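Local structure of glycoside hydrolase family 31 (5I0F) at residues G279-V283 / A284-A288; L636-Q639 / T640-C643. The protein degrades cycloalternan, a cyclic alpha-glucan tetrasaccharide, by way of a covalent glycosyl-enzyme intermediate. One frame throughout, in Å; residues are numbered along the deposited sequence.

Contact 1 of 2, residues G279-V283 / A284-A288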
loop_
_atom_site.group_PDB
_atom_site.type_symbol
_atom_site.label_atom_id
_atom_site.label_comp_id
_atom_site.label_asym_id
_atom_site.label_seq_id
_atom_site.Cartn_x
_atom_site.Cartn_y
_atom_site.Cartn_z
ATOM N N GLY A 279 -17.416 -13.289 7.580
ATOM C CA GLY A 279 -18.421 -12.238 7.500
ATOM C C GLY A 279 -17.915 -11.072 6.680
ATOM O O GLY A 279 -18.597 -10.590 5.760
ATOM N N PHE A 280 -16.715 -10.621 7.015
ATOM C CA PHE A 280 -16.067 -9.531 6.284
ATOM C C PHE A 280 -15.845 -9.866 4.803
ATOM O O PHE A 280 -16.207 -9.075 3.910
ATOM C CB PHE A 280 -14.773 -9.133 6.986
ATOM C CG PHE A 280 -14.058 -7.960 6.334
ATOM C CD1 PHE A 280 -14.739 -6.781 6.023
ATOM C CD2 PHE A 280 -12.702 -8.041 6.034
ATOM C CE1 PHE A 280 -14.081 -5.713 5.412
ATOM C CE2 PHE A 280 -12.033 -6.968 5.444
ATOM C CZ PHE A 280 -12.729 -5.802 5.132
ATOM N N LEU A 281 -15.350 -11.065 4.532
ATOM C CA LEU A 281 -15.152 -11.507 3.146
ATOM C C LEU A 281 -16.441 -11.560 2.307
ATOM O O LEU A 281 -16.410 -11.245 1.100
ATOM C CB LEU A 281 -14.453 -12.875 3.107
ATOM C CG LEU A 281 -13.032 -12.888 3.668
ATOM C CD1 LEU A 281 -12.424 -14.271 3.461
ATOM C CD2 LEU A 281 -12.154 -11.823 3.049
ATOM N N ASP A 282 -17.556 -11.947 2.928
ATOM C CA ASP A 282 -18.848 -11.889 2.273
ATOM C C ASP A 282 -19.205 -10.473 1.782
ATOM O O ASP A 282 -19.844 -10.342 0.750
ATOM C CB ASP A 282 -19.974 -12.409 3.182
ATOM C CG ASP A 282 -19.979 -13.923 3.315
ATOM O OD1 ASP A 282 -19.428 -14.621 2.427
ATOM O OD2 ASP A 282 -20.554 -14.407 4.312
ATOM N N VAL A 283 -18.779 -9.447 2.511
ATOM C CA VAL A 283 -19.024 -8.057 2.144
ATOM C C VAL A 283 -17.936 -7.506 1.198
ATOM O O VAL A 283 -18.242 -6.840 0.191
ATOM C CB VAL A 283 -19.148 -7.209 3.430
ATOM C CG1 VAL A 283 -19.120 -5.716 3.143
ATOM C CG2 VAL A 283 -20.429 -7.581 4.160
ATOM N N ALA A 284 -16.678 -7.803 1.506
ATOM C CA ALA A 284 -15.535 -7.240 0.783
ATOM C C ALA A 284 -15.250 -7.893 -0.560
ATOM O O ALA A 284 -14.927 -7.196 -1.496
ATOM C CB ALA A 284 -14.292 -7.273 1.646
ATOM N N GLY A 285 -15.375 -9.213 -0.642
ATOM C CA GLY A 285 -14.976 -10.004 -1.807
ATOM C C GLY A 285 -13.965 -11.024 -1.325
ATOM O O GLY A 285 -13.321 -10.814 -0.313
ATOM N N ARG A 286 -13.869 -12.145 -2.019
ATOM C CA ARG A 286 -13.027 -13.266 -1.601
ATOM C C ARG A 286 -11.854 -13.461 -2.558
ATOM O O ARG A 286 -11.987 -13.152 -3.718
ATOM C CB ARG A 286 -13.852 -14.546 -1.566
ATOM C CG ARG A 286 -14.776 -14.624 -0.367
ATOM C CD ARG A 286 -15.680 -15.834 -0.418
ATOM N NE ARG A 286 -16.555 -15.835 0.751
ATOM C CZ ARG A 286 -16.235 -16.281 1.965
ATOM N NH1 ARG A 286 -15.039 -16.826 2.224
ATOM N NH2 ARG A 286 -17.143 -16.213 2.936
ATOM N N PRO A 287 -10.724 -14.014 -2.074
ATOM C CA PRO A 287 -9.623 -14.341 -3.004
ATOM C C PRO A 287 -10.051 -15.260 -4.149
ATOM O O PRO A 287 -10.915 -16.124 -3.967
ATOM C CB PRO A 287 -8.560 -15.021 -2.125
ATOM C CG PRO A 287 -9.137 -15.145 -0.762
ATOM C CD PRO A 287 -10.431 -14.400 -0.684
ATOM N N ALA A 288 -9.451 -15.001 -5.308
ATOM C CA ALA A 288 -9.655 -15.748 -6.550
ATOM C C ALA A 288 -8.830 -17.038 -6.561
ATOM O O ALA A 288 -7.811 -17.113 -5.869
ATOM C CB ALA A 288 -9.201 -14.850 -7.713
HETATM O O HOH W 1 -19.112 -14.634 -0.400
#
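Phe280 O and Leu281 O take up the final amide N-H groups of helix 273-284, and with them its last turn closes. Ala284 N lies 2.8 Å from Phe280 O, and Gly285 N lies 2.9 Å from Leu281 O. Gly285 then leaves the helical conformation with a positive phi of 122°, and the chain runs on extended through Arg286 and Pro287. The break is a clear example of a helix terminated at glycine, the residue that tolerates such backbone angles.

Side chains four and five residues apart meet around the turn. On the inner side, the CB methyl of Ala284 sits over one face of the Phe280 ring, 4.2 Å from the ring centroid, in a CH-pi contact. Phe215 and His229 also pack on this ring, stacked and edge-to-face respectively.

On the outer side, Arg286 reaches back across the break. Its CG lies beside its own backbone N (chi1 -75°) and the chain is extended as far as NE, which lays the guanidinium over Leu281 CB. Arg286 NH2 donates to Asp282 OD1 over 2.8 Å in a salt bridge. The carboxylate oxygen lies close to the guanidinium plane, whereas the nitrogen approaches from above the carboxylate plane, the two planes being 63° apart. One water donates to Asp282 OD1 and accepts from Arg286 NE, closing a small ring, while Arg286 NH1 bonds to Asn278 OD1.

All three guanidinium nitrogens are thus engaged, which should limit its rotation; its positive charge is probably balanced chiefly by Asp282, so the residue after the break is tied to the last helical turn.

Contact 2 of 2, residues L636-Q639 / T640-C643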
loop_
_atom_site.group_PDB
_atom_site.type_symbol
_atom_site.label_atom_id
_atom_site.label_comp_id
_atom_site.label_asym_id
_atom_site.label_seq_id
_atom_site.Cartn_x
_atom_site.Cartn_y
_atom_site.Cartn_z
ATOM N N LEU A 636 1.209 -25.973 -0.572
ATOM C CA LEU A 636 0.733 -24.611 -0.809
ATOM C C LEU A 636 -0.535 -24.619 -1.678
ATOM O O LEU A 636 -1.498 -23.903 -1.388
ATOM C CB LEU A 636 1.811 -23.759 -1.478
ATOM C CG LEU A 636 3.035 -23.400 -0.641
ATOM C CD1 LEU A 636 4.171 -22.863 -1.494
ATOM C CD2 LEU A 636 2.665 -22.375 0.419
ATOM N N VAL A 637 -0.525 -25.429 -2.734
ATOM C CA VAL A 637 -1.683 -25.546 -3.621
ATOM C C VAL A 637 -2.914 -26.078 -2.854
ATOM O O VAL A 637 -4.011 -25.493 -2.959
ATOM C CB VAL A 637 -1.376 -26.437 -4.852
ATOM C CG1 VAL A 637 -2.644 -26.809 -5.617
ATOM C CG2 VAL A 637 -0.416 -25.741 -5.794
ATOM N N ALA A 638 -2.747 -27.160 -2.094
ATOM C CA ALA A 638 -3.884 -27.760 -1.381
ATOM C C ALA A 638 -4.409 -26.849 -0.251
ATOM O O ALA A 638 -5.630 -26.694 -0.093
ATOM C CB ALA A 638 -3.536 -29.135 -0.839
ATOM N N GLN A 639 -3.499 -26.249 0.513
ATOM C CA GLN A 639 -3.907 -25.407 1.642
ATOM C C GLN A 639 -4.597 -24.122 1.161
ATOM O O GLN A 639 -5.573 -23.676 1.778
ATOM C CB GLN A 639 -2.723 -25.063 2.535
ATOM C CG GLN A 639 -2.177 -26.266 3.299
ATOM C CD GLN A 639 -3.190 -26.815 4.285
ATOM O OE1 GLN A 639 -3.828 -26.057 5.024
ATOM N NE2 GLN A 639 -3.345 -28.125 4.303
ATOM N N THR A 640 -4.101 -23.567 0.058
ATOM C CA THR A 640 -4.770 -22.433 -0.599
ATOM C C THR A 640 -6.196 -22.772 -1.046
ATOM O O THR A 640 -7.130 -22.008 -0.796
ATOM C CB THR A 640 -3.957 -21.929 -1.791
ATOM O OG1 THR A 640 -2.711 -21.411 -1.325
ATOM C CG2 THR A 640 -4.716 -20.835 -2.548
ATOM N N ARG A 641 -6.366 -23.900 -1.720
ATOM C CA ARG A 641 -7.716 -24.373 -2.060
ATOM C C ARG A 641 -8.603 -24.472 -0.812
ATOM O O ARG A 641 -9.751 -24.023 -0.822
ATOM C CB ARG A 641 -7.673 -25.733 -2.792
ATOM C CG ARG A 641 -7.179 -25.634 -4.225
ATOM C CD ARG A 641 -7.371 -26.946 -4.992
ATOM N NE ARG A 641 -6.527 -28.079 -4.518
ATOM C CZ ARG A 641 -5.619 -28.756 -5.241
ATOM N NH1 ARG A 641 -5.385 -28.462 -6.533
ATOM N NH2 ARG A 641 -4.923 -29.754 -4.668
ATOM N N GLN A 642 -8.072 -25.066 0.253
ATOM C CA GLN A 642 -8.801 -25.126 1.519
ATOM C C GLN A 642 -9.136 -23.733 2.059
ATOM O O GLN A 642 -10.259 -23.511 2.500
ATOM C CB GLN A 642 -8.056 -25.950 2.586
ATOM C CG GLN A 642 -8.260 -27.445 2.433
ATOM C CD GLN A 642 -9.684 -27.862 2.770
ATOM O OE1 GLN A 642 -10.205 -27.524 3.846
ATOM N NE2 GLN A 642 -10.335 -28.584 1.850
ATOM N N CYS A 643 -8.180 -22.813 2.008
ATOM C CA CYS A 643 -8.416 -21.426 2.441
ATOM C C CYS A 643 -9.566 -20.729 1.708
ATOM O O CYS A 643 -10.270 -19.918 2.300
ATOM C CB CYS A 643 -7.159 -20.561 2.273
ATOM S SG CYS A 643 -5.798 -20.975 3.394
#
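Thr640 turns OG1 back to Leu636 O by placing it beside its own backbone N and opposite the carbonyl carbon (chi1 -64°). Arg641 reaches back to Val637 instead: its chain continues outward and then bends about CG-CD (chi3 -67°), bringing the guanidinium over the valine. Similar first torsions thus lead adjacent residues of one helix to quite different targets.

The hydroxyl donates to Leu636 O, with OG1 2.8 Å away. The same oxygen receives Thr640 N at 3.0 Å, and the two donors arrive from opposite faces of the carbonyl plane. One residue therefore grips a single acceptor twice, and the buried hydroxyl is satisfied by its own helix.

The arginine contact is of another kind. Val637 CG1 lies beneath one face of the Arg641 guanidinium, displaced toward its rim, and comes within 3.3 Å of NH1, a tight approach. The aliphatic part of the arginine, through CG, rests 3.4 Å from Val637 O, while NH2 extends toward the CB of Ala638. A methyl thus packs against the flat face of a charged group.

Regular backbone bonds run beneath both arrangements, from Arg641 N to Val637 O, Gln642 N to Ala638 O and Cys643 N to Gln639 O.

This part of helix 617-646 lies beside the approach to two barrel strands: Val637 touches Glu292 and Thr640 touches Phe295, both ahead of strand 297-300, and Thr640 also meets Tyr557, just before strand 558-561. Thr640 further packs on Leu650, while Gln639 OE1 accepts from Asp675 N, in the turn joining strands 671-673 and 677-679.

Both contacts are local and follow one another in series, neither nesting nor crossing. Contact 1 comes first, where helix 273-284, which follows strand 263-271 of the mixed sheet, gives way to the loop leading into strand 297-300, the first of the parallel barrel. All eight barrel strands then intervene before contact 2, late in helix 617-646, whose chain continues into the C-terminal antiparallel sheet. Entry to and exit from the barrel thus come near each other: the centres of the contacts are about 17 Å apart and their nearest atoms about 6 Å, without touching. Tyr557, a neighbour of contact 2, also bonds through OH to Ala288 O of contact 1.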